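Local coordinates for protein probable aminotransferase (Pseudomonas aeruginosa, PDB 5YKR) that belongs to the class-III aminotransferases, a family of pyridoxal-phosphate enzymes, and carries the cofactor bound covalently to its chain, at residues 142-147 with 168-173; 160-165 with 221-226; 175-180 with 200-205; 228-233 with 261-266; 387-392 with 399-404. One frame throughout, in Å; residues are numbered along the deposited sequence. Where two conformers were deposited one is given.

Contact 1: residues 142-147 with 168-173; sequences ANRFVL and GSVDES
Val170 sets both of its methyl groups against helix 139-154 and fills the groove between Asn143 and Leu147, one turn apart. The apolar part of the contact rests on this valine. Val170 CG1, held anti to the backbone N (chi1 177°), meets Leu147 CD1 at 3.9 Å, while Val170 CG2 lies 3.9 Å from Asn143 CB. The stem of Arg144 runs alongside the valine, pointing the other way, with Arg144 CG 4.2 Å from Val170 CG2.

Polar groups frame this patch without bonding directly across it. Leu147 CD1 also touches Glu172 OE2 at 3.8 Å, but that oxygen is committed to a salt bridge with Arg151, a turn further along the same helix. Asn143 ND2 is likewise engaged by His167 O and Asp259. Arg144 pairs with Asp141 and reaches Ser169 O of the second subunit; the bond is returned by Arg144 of the second subunit, which makes this a piece of the dimer interface.

Within 168-173 the backbone is braced locally. An inverse gamma turn at Ser169 brings Val170 N to 2.8 Å from Gly168 O. Val170 O is gripped twice by Ser173, through its backbone N and its hydroxyl. Ser173 OG lies 2.7 Å from Val170 O, in the carbonyl plane on a lone pair.

Helix and loop lie side by side against the large sheet: Asn143 and Leu147 pack on strand 220-225, Val146 on strand 281-284, and Leu147 and Glu172 both reach Val159 of strand 158-162.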
# COMPACT_ATOMS: atom_id res chain seq x y z
N ALA A 142 5.17 -4.98 3.11
CA ALA A 142 5.66 -6.21 3.68
C ALA A 142 7.10 -6.05 4.19
O ALA A 142 7.42 -6.39 5.33
CB ALA A 142 5.52 -7.38 2.72
N ASN A 143 7.94 -5.47 3.35
CA ASN A 143 9.34 -5.21 3.78
C ASN A 143 9.41 -4.26 4.96
O ASN A 143 10.13 -4.54 5.93
CB ASN A 143 10.17 -4.73 2.58
CG ASN A 143 10.49 -5.84 1.60
OD1 ASN A 143 10.67 -6.99 1.98
ND2 ASN A 143 10.59 -5.48 0.32
N ARG A 144 8.68 -3.13 4.92
CA ARG A 144 8.73 -2.18 6.03
C ARG A 144 8.32 -2.82 7.33
O ARG A 144 8.92 -2.59 8.41
CB ARG A 144 7.71 -0.98 5.78
CG ARG A 144 8.08 -0.11 4.61
CD ARG A 144 7.33 1.17 4.63
NE ARG A 144 5.86 1.13 4.59
CZ ARG A 144 5.06 1.72 5.45
NH1 ARG A 144 5.47 2.21 6.58
NH2 ARG A 144 3.80 1.78 5.15
N PHE A 145 7.24 -3.61 7.27
CA PHE A 145 6.64 -4.15 8.49
C PHE A 145 7.50 -5.28 9.07
O PHE A 145 7.69 -5.35 10.26
CB PHE A 145 5.22 -4.64 8.22
CG PHE A 145 4.26 -3.56 7.75
CD1 PHE A 145 4.54 -2.22 7.88
CD2 PHE A 145 3.04 -3.91 7.21
CE1 PHE A 145 3.66 -1.26 7.44
CE2 PHE A 145 2.14 -2.95 6.79
CZ PHE A 145 2.44 -1.62 6.91
N VAL A 146 8.06 -6.12 8.19
CA VAL A 146 9.00 -7.14 8.64
C VAL A 146 10.20 -6.48 9.32
O VAL A 146 10.67 -6.95 10.37
CB VAL A 146 9.41 -8.08 7.52
CG1 VAL A 146 10.62 -8.91 7.90
CG2 VAL A 146 8.22 -8.95 7.12
N LEU A 147 10.72 -5.38 8.72
CA LEU A 147 11.89 -4.75 9.35
C LEU A 147 11.53 -4.21 10.74
O LEU A 147 12.34 -4.35 11.69
CB LEU A 147 12.45 -3.66 8.46
CG LEU A 147 13.11 -4.11 7.15
CD1 LEU A 147 13.53 -2.88 6.33
CD2 LEU A 147 14.29 -5.05 7.44
N GLY A 168 11.31 -1.56 -3.01
CA GLY A 168 10.19 -0.62 -2.92
C GLY A 168 10.56 0.67 -2.21
O GLY A 168 11.74 0.98 -2.04
N SER A 169 9.53 1.37 -1.74
CA SER A 169 9.72 2.67 -1.08
C SER A 169 10.02 2.46 0.39
O SER A 169 9.32 2.97 1.28
CB SER A 169 8.57 3.62 -1.38
OG SER A 169 7.30 3.09 -1.01
N VAL A 170 11.10 1.72 0.62
CA VAL A 170 11.61 1.38 1.96
C VAL A 170 12.78 2.36 2.17
O VAL A 170 13.86 2.18 1.57
CB VAL A 170 12.10 -0.08 2.06
CG1 VAL A 170 12.68 -0.37 3.42
CG2 VAL A 170 10.97 -1.06 1.73
N ASP A 171 12.57 3.43 2.93
CA ASP A 171 13.56 4.53 2.94
C ASP A 171 14.92 4.07 3.40
O ASP A 171 15.93 4.52 2.84
CB ASP A 171 13.05 5.65 3.85
CG ASP A 171 11.82 6.40 3.31
OD1 ASP A 171 11.40 6.23 2.16
OD2 ASP A 171 11.29 7.26 4.08
N GLU A 172 14.99 3.15 4.36
CA GLU A 172 16.28 2.66 4.88
C GLU A 172 17.13 1.97 3.82
O GLU A 172 18.34 1.85 3.99
CB GLU A 172 16.13 1.66 6.03
CG GLU A 172 15.31 2.06 7.18
CD GLU A 172 13.94 1.48 7.02
OE1 GLU A 172 13.27 1.95 6.07
OE2 GLU A 172 13.54 0.57 7.80
N SER A 173 16.49 1.48 2.74
CA SER A 173 17.22 0.81 1.69
C SER A 173 17.78 1.72 0.62
O SER A 173 18.52 1.25 -0.26
CB SER A 173 16.30 -0.23 0.97
OG SER A 173 15.29 0.39 0.16

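Contact 2: residues 160-165 with 221-226; sequences VVFNCN and AAVLTE
Val160 and Val223 face each other as a parallel beta bridge in the seven-stranded mixed sheet at the centre of this fold type I enzyme, where strands 158-162 and 220-225 are neighbours. Two backbone bonds flank the pair: Val160 N to Ala222 O at 2.9 Å, and Leu224 N to Val160 O at 2.9 Å, the latter almost straight at 175°. The two valines point to the same face of the sheet, with Val160 CB packed against Val223 CG2.

Phe162 continues the contact with its side chain. CB and CG carry the ring toward strand 220-225, CG standing anti to the carbonyl carbon (chi1 -64°). Phe162 CD2 then comes 3.3 Å from Thr225 OG1, a hydroxyl that is hydrogen-bonded to Glu226 O and meets the ring by packing only. One atom further, Phe162 CE2 lies 3.5 Å from Thr225 CB and also packs 3.8 Å from Val223 CG1. At the tip, Phe162 CZ is 4.1 Å from the same methyl, Val223 CG1. The ring crosses these side chains at a slant, and Phe205 meets it edge-to-face.

Beyond the bridge the backbones are joined through a water, which accepts from Phe162 N at 3.0 Å and donates to Leu224 O at 2.7 Å.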
# COMPACT_ATOMS: atom_id res chain seq x y z
N VAL A 160 20.86 -4.59 7.07
CA VAL A 160 21.79 -4.73 5.96
C VAL A 160 20.98 -4.86 4.68
O VAL A 160 20.09 -5.72 4.56
CB VAL A 160 22.72 -5.97 6.12
CG1 VAL A 160 23.42 -6.31 4.80
CG2 VAL A 160 23.77 -5.68 7.24
N VAL A 161 21.35 -4.02 3.71
CA VAL A 161 20.90 -4.15 2.35
C VAL A 161 22.15 -4.19 1.43
O VAL A 161 23.28 -3.90 1.86
CB VAL A 161 19.92 -3.08 1.90
CG1 VAL A 161 18.66 -3.11 2.76
CG2 VAL A 161 20.56 -1.69 1.94
N PHE A 162 21.92 -4.57 0.17
CA PHE A 162 22.99 -4.67 -0.82
C PHE A 162 22.99 -3.51 -1.79
O PHE A 162 21.94 -2.95 -2.15
CB PHE A 162 22.92 -6.04 -1.53
CG PHE A 162 23.14 -7.19 -0.58
CD1 PHE A 162 24.40 -7.48 -0.13
CD2 PHE A 162 22.12 -7.93 -0.08
CE1 PHE A 162 24.64 -8.50 0.77
CE2 PHE A 162 22.34 -8.93 0.84
CZ PHE A 162 23.60 -9.22 1.27
N ASN A 163 24.18 -3.14 -2.26
CA ASN A 163 24.28 -1.98 -3.15
C ASN A 163 23.49 -2.28 -4.45
O ASN A 163 23.60 -3.38 -5.02
CB ASN A 163 25.77 -1.68 -3.43
CG ASN A 163 25.99 -0.32 -4.07
OD1 ASN A 163 25.25 0.64 -3.86
ND2 ASN A 163 27.00 -0.27 -4.99
N CYS A 164 22.72 -1.29 -4.87
CA CYS A 164 21.85 -1.35 -6.06
C CYS A 164 20.71 -2.35 -5.94
O CYS A 164 20.14 -2.78 -6.94
CB CYS A 164 22.66 -1.57 -7.37
SG CYS A 164 23.94 -0.35 -7.60
N ASN A 165 20.27 -2.56 -4.69
CA ASN A 165 19.04 -3.25 -4.39
C ASN A 165 17.82 -2.49 -4.94
O ASN A 165 17.88 -1.28 -5.22
CB ASN A 165 18.84 -3.37 -2.87
CG ASN A 165 18.51 -2.04 -2.19
OD1 ASN A 165 17.39 -1.58 -2.29
ND2 ASN A 165 19.50 -1.42 -1.51
N ALA A 221 19.59 -6.03 12.88
CA ALA A 221 18.35 -6.74 13.10
C ALA A 221 18.07 -7.76 11.98
O ALA A 221 17.50 -8.85 12.24
CB ALA A 221 17.20 -5.78 13.21
N ALA A 222 18.39 -7.40 10.75
CA ALA A 222 18.04 -8.22 9.59
C ALA A 222 18.95 -7.93 8.40
O ALA A 222 19.44 -6.79 8.27
CB ALA A 222 16.60 -7.99 9.20
N VAL A 223 19.05 -8.93 7.52
CA VAL A 223 19.54 -8.78 6.18
C VAL A 223 18.32 -8.88 5.27
O VAL A 223 17.60 -9.88 5.33
CB VAL A 223 20.58 -9.86 5.78
CG1 VAL A 223 20.94 -9.74 4.31
CG2 VAL A 223 21.82 -9.76 6.65
N LEU A 224 18.12 -7.89 4.41
CA LEU A 224 17.02 -7.87 3.43
C LEU A 224 17.64 -8.01 2.04
O LEU A 224 18.53 -7.18 1.67
CB LEU A 224 16.23 -6.55 3.50
CG LEU A 224 15.15 -6.29 2.44
CD1 LEU A 224 14.09 -7.39 2.42
CD2 LEU A 224 14.50 -4.97 2.68
N THR A 225 17.21 -9.00 1.26
CA THR A 225 17.79 -9.21 -0.06
C THR A 225 16.86 -9.98 -0.99
O THR A 225 16.13 -10.87 -0.53
CB THR A 225 19.14 -9.94 0.02
OG1 THR A 225 19.81 -9.94 -1.26
CG2 THR A 225 19.02 -11.36 0.57
N GLU A 226 16.94 -9.70 -2.28
CA GLU A 226 16.50 -10.67 -3.28
C GLU A 226 17.48 -11.84 -3.25
O GLU A 226 18.67 -11.66 -2.96
CB GLU A 226 16.47 -10.08 -4.67
CG GLU A 226 15.45 -8.97 -4.88
CD GLU A 226 15.43 -8.60 -6.34
OE1 GLU A 226 16.30 -7.75 -6.77
OE2 GLU A 226 14.60 -9.15 -7.10
O HOH W 1 19.23 -5.73 -0.47

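Contact 3: residues 175-180 with 200-205; sequences VEFDAA and TRLVEF
Thr200 begins the contact by laying its methyl CG2 4.1 Å from Val175 CG2. Arg201 points away, in the alternation of an extended strand, and its guanidinium pairs with Asp219. Leu202 then supplies the centre. Its CG stands anti to the backbone N (chi1 -174°), which sends the two methyls toward strand 175-177. Leu202 CD1 meets Val175 CG2 at 3.8 Å. Leu202 CD2 sits 3.6 Å from the centroid of the Phe177 ring, only 2° off the ring normal, a CH-pi contact squarely over the face. The same methyl, Leu202 CD2, presses on the backbone at 3.4 Å from Glu176 C.

Val203 turns away, yet its carbonyl carbon reaches the rim of the Phe177 ring. Glu204 bends back at chi2 so that its carboxylate borders another part of that edge, with Glu204 OE2 3.6 Å from Phe177 CD2. OE2 is hydrogen-bonded to Asn163 ND2 and OE1 to Gly399 N.

The strand axes come no nearer than 7.9 Å and are inclined at 42°; side chains pack on each other and on backbone, without backbone pairing. Strand 175-177 pairs instead with 183-185, forming a two-stranded antiparallel hairpin on the outermost strand, 200-203, of the large sheet, whose Val203 packs on helix 208-215.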
# COMPACT_ATOMS: atom_id res chain seq x y z
N VAL A 175 20.08 3.71 -0.44
CA VAL A 175 21.49 4.05 -0.26
C VAL A 175 22.29 3.46 -1.41
O VAL A 175 21.84 2.52 -2.07
CB VAL A 175 22.07 3.58 1.08
CG1 VAL A 175 21.47 4.37 2.24
CG2 VAL A 175 21.87 2.09 1.26
N GLU A 176 23.49 4.00 -1.61
CA GLU A 176 24.46 3.46 -2.58
C GLU A 176 25.86 3.74 -2.07
O GLU A 176 26.04 4.53 -1.14
CB GLU A 176 24.27 4.07 -3.97
CG GLU A 176 24.65 5.53 -4.06
CD GLU A 176 24.26 6.17 -5.38
OE1 GLU A 176 23.23 5.80 -5.94
OE2 GLU A 176 24.98 7.14 -5.80
N PHE A 177 26.85 3.11 -2.70
CA PHE A 177 28.24 3.46 -2.41
C PHE A 177 28.66 4.60 -3.34
O PHE A 177 28.46 4.53 -4.56
CB PHE A 177 29.16 2.31 -2.61
CG PHE A 177 29.13 1.26 -1.51
CD1 PHE A 177 29.40 1.64 -0.20
CD2 PHE A 177 28.89 -0.07 -1.76
CE1 PHE A 177 29.38 0.72 0.82
CE2 PHE A 177 28.88 -0.98 -0.75
CZ PHE A 177 29.14 -0.59 0.54
N ASP A 178 29.35 5.60 -2.77
CA ASP A 178 29.99 6.65 -3.57
C ASP A 178 31.38 6.16 -4.03
O ASP A 178 31.76 5.03 -3.78
CB ASP A 178 29.99 7.99 -2.82
CG ASP A 178 30.98 8.05 -1.69
OD1 ASP A 178 31.79 7.12 -1.51
OD2 ASP A 178 30.94 9.10 -0.98
N ALA A 179 32.12 7.03 -4.69
CA ALA A 179 33.43 6.69 -5.24
C ALA A 179 34.45 6.28 -4.18
O ALA A 179 35.46 5.60 -4.49
CB ALA A 179 33.95 7.88 -6.05
N ALA A 180 34.25 6.77 -2.95
CA ALA A 180 35.13 6.46 -1.83
C ALA A 180 34.70 5.21 -1.07
O ALA A 180 35.36 4.86 -0.09
CB ALA A 180 35.23 7.66 -0.88
N THR A 200 21.17 1.70 8.67
CA THR A 200 21.54 0.85 7.57
C THR A 200 23.03 0.56 7.54
O THR A 200 23.84 1.46 7.80
CB THR A 200 21.13 1.52 6.23
OG1 THR A 200 19.79 2.01 6.32
CG2 THR A 200 21.32 0.63 5.03
N ARG A 201 23.37 -0.70 7.22
CA ARG A 201 24.72 -1.09 6.83
C ARG A 201 24.65 -1.61 5.40
O ARG A 201 23.79 -2.42 5.06
CB ARG A 201 25.36 -2.07 7.79
CG ARG A 201 25.60 -1.50 9.18
CD ARG A 201 26.31 -2.52 10.10
NE ARG A 201 26.55 -1.98 11.45
CZ ARG A 201 27.51 -1.11 11.73
NH1 ARG A 201 28.38 -0.70 10.79
NH2 ARG A 201 27.63 -0.65 12.94
N LEU A 202 25.49 -1.07 4.54
CA LEU A 202 25.51 -1.42 3.11
C LEU A 202 26.68 -2.32 2.79
O LEU A 202 27.81 -2.10 3.26
CB LEU A 202 25.56 -0.16 2.30
CG LEU A 202 25.44 -0.31 0.79
CD1 LEU A 202 24.09 -0.92 0.40
CD2 LEU A 202 25.68 1.03 0.04
N VAL A 203 26.42 -3.35 2.00
CA VAL A 203 27.41 -4.30 1.52
C VAL A 203 27.19 -4.55 0.04
O VAL A 203 26.07 -4.37 -0.45
CB VAL A 203 27.28 -5.62 2.35
CG1 VAL A 203 28.33 -6.59 2.04
CG2 VAL A 203 27.26 -5.33 3.86
N GLU A 204 28.21 -4.96 -0.69
CA GLU A 204 27.99 -5.50 -2.04
C GLU A 204 27.52 -6.95 -1.93
O GLU A 204 27.95 -7.72 -1.04
CB GLU A 204 29.27 -5.49 -2.90
CG GLU A 204 29.72 -4.13 -3.39
CD GLU A 204 28.84 -3.46 -4.41
OE1 GLU A 204 27.89 -4.04 -4.97
OE2 GLU A 204 29.10 -2.26 -4.66
N PHE A 205 26.67 -7.34 -2.88
CA PHE A 205 26.28 -8.77 -3.04
C PHE A 205 27.54 -9.60 -3.29
O PHE A 205 28.57 -9.09 -3.77
CB PHE A 205 25.31 -8.87 -4.21
CG PHE A 205 24.35 -10.03 -4.22
CD1 PHE A 205 23.42 -10.19 -3.23
CD2 PHE A 205 24.27 -10.88 -5.35
CE1 PHE A 205 22.49 -11.20 -3.29
CE2 PHE A 205 23.31 -11.86 -5.42
CZ PHE A 205 22.42 -12.04 -4.37

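Contact 4: residues 228-233 with 261-266; sequences FMTNVG and THTISC
Thr230 OG1 is held by two groups: His262 ND1 donates to it at 2.8 Å, and Glu226 OE2 bonds to it as well. The loops that meet here follow strands 220-225 and 255-259, at the carboxyl ends of adjacent parallel strands in the fold type I sheet, beside the cofactor on modified Lys286.

The histidine bond is made at the ring edge, Thr230 OG1 lying just 3° out of the imidazole plane. With chi1 at 67°, OG1 projects between the backbone N and carbonyl carbon of Thr230, toward the imidazole. This bond should limit rotation of the ring.

Asn231 approaches a second part of the same edge. Asn231 ND2 lies 3.2 Å from His262 CE1, close to the ring plane, but amide and ring are turned 43° apart and this is packing only. The amide is instead linked weakly to His428 through ND2, and weakly to O3 of modified Lys286 through OD1, consistent with a second-shell place for His262 near the cofactor.

Thr263 supplies the apolar side of the contact, while its hydroxyl is bonded to Glu260. Thr263 CG2 lies 4.0 Å from Thr230 CG2 and equally far, 4.0 Å, from Phe228 CB, although the phenyl ring itself turns off toward Thr380 and Ile382. The methyl is closest to the backbone, with Thr263 CG2 3.3 Å from Phe228 O.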
# COMPACT_ATOMS: atom_id res chain seq x y z
N PHE A 228 18.45 -13.32 -5.89
CA PHE A 228 19.11 -13.15 -7.19
C PHE A 228 18.70 -11.72 -7.55
O PHE A 228 17.49 -11.44 -7.56
CB PHE A 228 18.54 -14.25 -8.10
CG PHE A 228 19.16 -14.37 -9.46
CD1 PHE A 228 19.07 -13.39 -10.41
CD2 PHE A 228 19.74 -15.59 -9.81
CE1 PHE A 228 19.64 -13.57 -11.67
CE2 PHE A 228 20.32 -15.79 -11.04
CZ PHE A 228 20.25 -14.77 -11.97
N MET A 229 19.66 -10.79 -7.69
CA MET A 229 19.24 -9.40 -7.84
C MET A 229 18.64 -9.19 -9.22
O MET A 229 19.14 -9.73 -10.22
CB MET A 229 20.40 -8.42 -7.60
CG MET A 229 21.10 -8.66 -6.29
SD MET A 229 22.44 -7.46 -5.93
CE MET A 229 21.53 -5.93 -5.69
N THR A 230 17.58 -8.41 -9.30
CA THR A 230 16.85 -8.18 -10.55
C THR A 230 16.59 -6.74 -10.87
O THR A 230 15.99 -6.44 -11.90
CB THR A 230 15.49 -8.91 -10.56
OG1 THR A 230 14.63 -8.32 -9.59
CG2 THR A 230 15.67 -10.41 -10.30
N ASN A 231 17.07 -5.83 -10.03
CA ASN A 231 16.73 -4.42 -10.18
C ASN A 231 17.93 -3.53 -10.50
O ASN A 231 17.89 -2.32 -10.25
CB ASN A 231 15.95 -3.98 -8.95
CG ASN A 231 14.56 -4.60 -8.87
OD1 ASN A 231 14.17 -5.30 -7.85
ND2 ASN A 231 13.79 -4.29 -9.85
N VAL A 232 18.96 -4.14 -11.10
CA VAL A 232 20.11 -3.41 -11.65
C VAL A 232 20.65 -4.22 -12.82
O VAL A 232 21.84 -4.57 -12.89
CB VAL A 232 21.15 -3.11 -10.52
CG1 VAL A 232 21.72 -4.39 -9.89
CG2 VAL A 232 22.22 -2.17 -11.02
N GLY A 233 19.74 -4.64 -13.69
CA GLY A 233 20.00 -5.86 -14.42
C GLY A 233 20.00 -7.04 -13.44
O GLY A 233 19.63 -6.89 -12.26
N THR A 261 9.68 -10.92 -4.81
CA THR A 261 8.70 -10.19 -5.64
C THR A 261 8.94 -10.33 -7.16
O THR A 261 8.00 -10.33 -7.95
CB THR A 261 8.60 -8.74 -5.14
OG1 THR A 261 8.12 -8.75 -3.78
CG2 THR A 261 7.68 -7.91 -5.98
N HIS A 262 10.22 -10.36 -7.56
CA HIS A 262 10.62 -10.72 -8.93
C HIS A 262 11.06 -12.15 -9.11
O HIS A 262 10.75 -12.76 -10.15
CB HIS A 262 11.67 -9.79 -9.49
CG HIS A 262 11.18 -8.44 -9.88
ND1 HIS A 262 12.04 -7.38 -10.10
CD2 HIS A 262 9.95 -8.00 -10.24
CE1 HIS A 262 11.35 -6.33 -10.51
NE2 HIS A 262 10.07 -6.67 -10.60
N THR A 263 11.83 -12.69 -8.17
CA THR A 263 12.41 -14.03 -8.34
C THR A 263 11.38 -15.16 -8.25
O THR A 263 11.74 -16.30 -8.52
CB THR A 263 13.59 -14.25 -7.41
OG1 THR A 263 13.14 -14.09 -6.06
CG2 THR A 263 14.73 -13.25 -7.72
N ILE A 264 10.11 -14.80 -7.96
CA ILE A 264 9.01 -15.74 -8.16
C ILE A 264 8.94 -16.22 -9.63
O ILE A 264 8.32 -17.26 -9.93
CB ILE A 264 7.69 -15.10 -7.67
CG1 ILE A 264 6.54 -16.10 -7.57
CG2 ILE A 264 7.32 -13.92 -8.55
CD1 ILE A 264 6.80 -17.28 -6.64
N SER A 265 9.63 -15.54 -10.55
CA SER A 265 9.82 -16.08 -11.89
C SER A 265 10.52 -17.43 -11.95
O SER A 265 10.41 -18.12 -12.98
CB SER A 265 10.55 -15.06 -12.77
OG SER A 265 11.89 -14.92 -12.35
N CYS A 266 11.25 -17.81 -10.89
CA CYS A 266 12.06 -19.03 -10.89
C CYS A 266 11.26 -20.31 -10.76
O CYS A 266 11.76 -21.41 -11.06
CB CYS A 266 13.06 -18.94 -9.77
SG CYS A 266 14.29 -17.65 -10.07

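Contact 5: residues 387-392 with 399-404; sequences EYLFMT and GEAHHA
Ala404 lies at the close-packed end of this contact, wedged against Leu389, Phe390 and Met391. Phe390 N donates to Ala404 O at 3.0 Å with an angle of 156° at the hydrogen, arriving in the carbonyl plane on a lone pair. Apolar atoms crowd round that oxygen: Phe390 CD2 is 3.4 Å and Leu389 CD2 3.6 Å from Ala404 O. The alanine methyl is caught between backbone and thioether, with Ala404 CB 3.7 Å from Phe390 O and also 3.7 Å from Met391 SD. A looser contact in this buried part sets Leu389 CD1 4.2 Å from Ala401 CB. An inverse gamma turn centred on Phe390 bends the chain here, just past the strand.

Toward the partly exposed side, formed by Met391 and Glu400, the fit relaxes. Met391, bent at chi3 (-70°), crosses Glu400 at about a right angle, and the sulfur, Met391 SD, remains 4.1 Å from Glu400 O. The methyl Met391 CE merely grazes the Glu400 carboxylate, whose salt bridge is with Arg396.

Phe390 also packs against helix 407-418. The short helix 398-402 and the turn after it thus fold back on the end of strand 385-389, the middle strand of a three-stranded antiparallel sheet, as in the small C-terminal domain of fold type I aminotransferases.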
# COMPACT_ATOMS: atom_id res chain seq x y z
N GLU A 387 16.89 -11.02 -18.98
CA GLU A 387 17.38 -9.63 -19.06
C GLU A 387 18.81 -9.61 -19.55
O GLU A 387 19.63 -10.41 -19.10
CB GLU A 387 17.27 -8.97 -17.68
CG GLU A 387 17.73 -7.51 -17.63
CD GLU A 387 17.06 -6.69 -16.53
OE1 GLU A 387 16.43 -7.31 -15.62
OE2 GLU A 387 17.23 -5.43 -16.54
N TYR A 388 19.09 -8.62 -20.39
CA TYR A 388 20.45 -8.37 -20.83
C TYR A 388 21.05 -7.09 -20.17
O TYR A 388 20.32 -6.24 -19.61
CB TYR A 388 20.57 -8.34 -22.34
CG TYR A 388 19.58 -7.48 -23.05
CD1 TYR A 388 19.86 -6.12 -23.35
CD2 TYR A 388 18.36 -7.99 -23.48
CE1 TYR A 388 18.93 -5.33 -23.98
CE2 TYR A 388 17.45 -7.20 -24.16
CZ TYR A 388 17.76 -5.89 -24.44
OH TYR A 388 16.90 -5.05 -25.07
N LEU A 389 22.37 -7.03 -20.18
CA LEU A 389 23.13 -5.94 -19.57
C LEU A 389 24.27 -5.62 -20.52
O LEU A 389 24.81 -6.51 -21.20
CB LEU A 389 23.74 -6.40 -18.23
CG LEU A 389 23.11 -6.07 -16.89
CD1 LEU A 389 23.88 -6.76 -15.78
CD2 LEU A 389 22.94 -4.55 -16.67
N PHE A 390 24.69 -4.34 -20.52
CA PHE A 390 25.69 -3.87 -21.49
C PHE A 390 27.12 -4.05 -20.94
O PHE A 390 27.90 -3.10 -20.86
CB PHE A 390 25.45 -2.42 -21.89
CG PHE A 390 24.02 -2.07 -22.25
CD1 PHE A 390 23.20 -2.96 -22.94
CD2 PHE A 390 23.51 -0.84 -21.92
CE1 PHE A 390 21.89 -2.61 -23.26
CE2 PHE A 390 22.21 -0.46 -22.25
CZ PHE A 390 21.40 -1.36 -22.91
N MET A 391 27.45 -5.29 -20.58
CA MET A 391 28.80 -5.66 -20.22
C MET A 391 29.05 -7.12 -20.64
O MET A 391 28.11 -7.92 -20.82
CB MET A 391 29.01 -5.46 -18.70
CG MET A 391 28.08 -6.28 -17.81
SD MET A 391 28.13 -5.90 -16.06
CE MET A 391 29.76 -6.54 -15.62
N THR A 392 30.31 -7.45 -20.82
CA THR A 392 30.64 -8.74 -21.42
C THR A 392 30.27 -9.98 -20.56
O THR A 392 29.87 -11.01 -21.08
CB THR A 392 32.14 -8.79 -21.79
OG1 THR A 392 32.34 -7.84 -22.83
CG2 THR A 392 32.53 -10.10 -22.32
N GLY A 399 27.05 -3.01 -7.78
CA GLY A 399 27.85 -1.87 -8.16
C GLY A 399 28.41 -2.00 -9.57
O GLY A 399 28.43 -1.03 -10.33
N GLU A 400 28.86 -3.21 -9.92
CA GLU A 400 29.38 -3.51 -11.28
C GLU A 400 28.30 -3.36 -12.31
O GLU A 400 28.45 -2.76 -13.38
CB GLU A 400 29.92 -4.92 -11.36
CG GLU A 400 31.27 -5.12 -10.78
CD GLU A 400 31.88 -6.49 -11.06
OE1 GLU A 400 31.29 -7.33 -11.79
OE2 GLU A 400 32.98 -6.69 -10.53
N ALA A 401 27.17 -3.96 -11.99
CA ALA A 401 26.03 -3.96 -12.88
C ALA A 401 25.56 -2.58 -13.23
O ALA A 401 25.14 -2.31 -14.35
CB ALA A 401 24.91 -4.77 -12.28
N HIS A 402 25.56 -1.69 -12.22
CA HIS A 402 25.06 -0.32 -12.42
C HIS A 402 25.74 0.43 -13.57
O HIS A 402 25.11 1.22 -14.28
CB HIS A 402 25.22 0.46 -11.13
CG HIS A 402 24.60 1.82 -11.14
ND1 HIS A 402 23.31 2.07 -10.72
CD2 HIS A 402 25.14 3.01 -11.45
CE1 HIS A 402 23.07 3.36 -10.80
NE2 HIS A 402 24.16 3.95 -11.27
N HIS A 403 27.02 0.14 -13.78
CA HIS A 403 27.77 0.80 -14.89
C HIS A 403 27.36 0.35 -16.27
O HIS A 403 27.66 1.04 -17.29
CB HIS A 403 29.25 0.52 -14.76
CG HIS A 403 29.85 1.12 -13.54
ND1 HIS A 403 30.12 2.47 -13.46
CD2 HIS A 403 30.27 0.58 -12.37
CE1 HIS A 403 30.64 2.74 -12.27
NE2 HIS A 403 30.78 1.61 -11.61
N ALA A 404 26.69 -0.78 -16.33
CA ALA A 404 26.26 -1.41 -17.61
C ALA A 404 24.82 -1.10 -18.04
O ALA A 404 24.17 -1.93 -18.77
CB ALA A 404 26.45 -2.89 -17.45

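From the N terminus, contact 1 opens on helix 139-154 and closes at 168-173, but contact 2 has already opened at 160-165, so the two loops cross. Contact 2 closes only at 221-226, and contact 3, from 175-180 to 200-205, is nested within it. These three tie the helix and the small hairpin to the large sheet. Contact 4 follows in series, joining the loops after strands 220-225 and 255-259 beside the cofactor. Contact 5 closes a short loop much later in the chain. It touches contact 4 where Val232 O meets Ala401 CB, and also contact 3 through Glu204 and Gly399, linking the C-terminal sheet region to the central one.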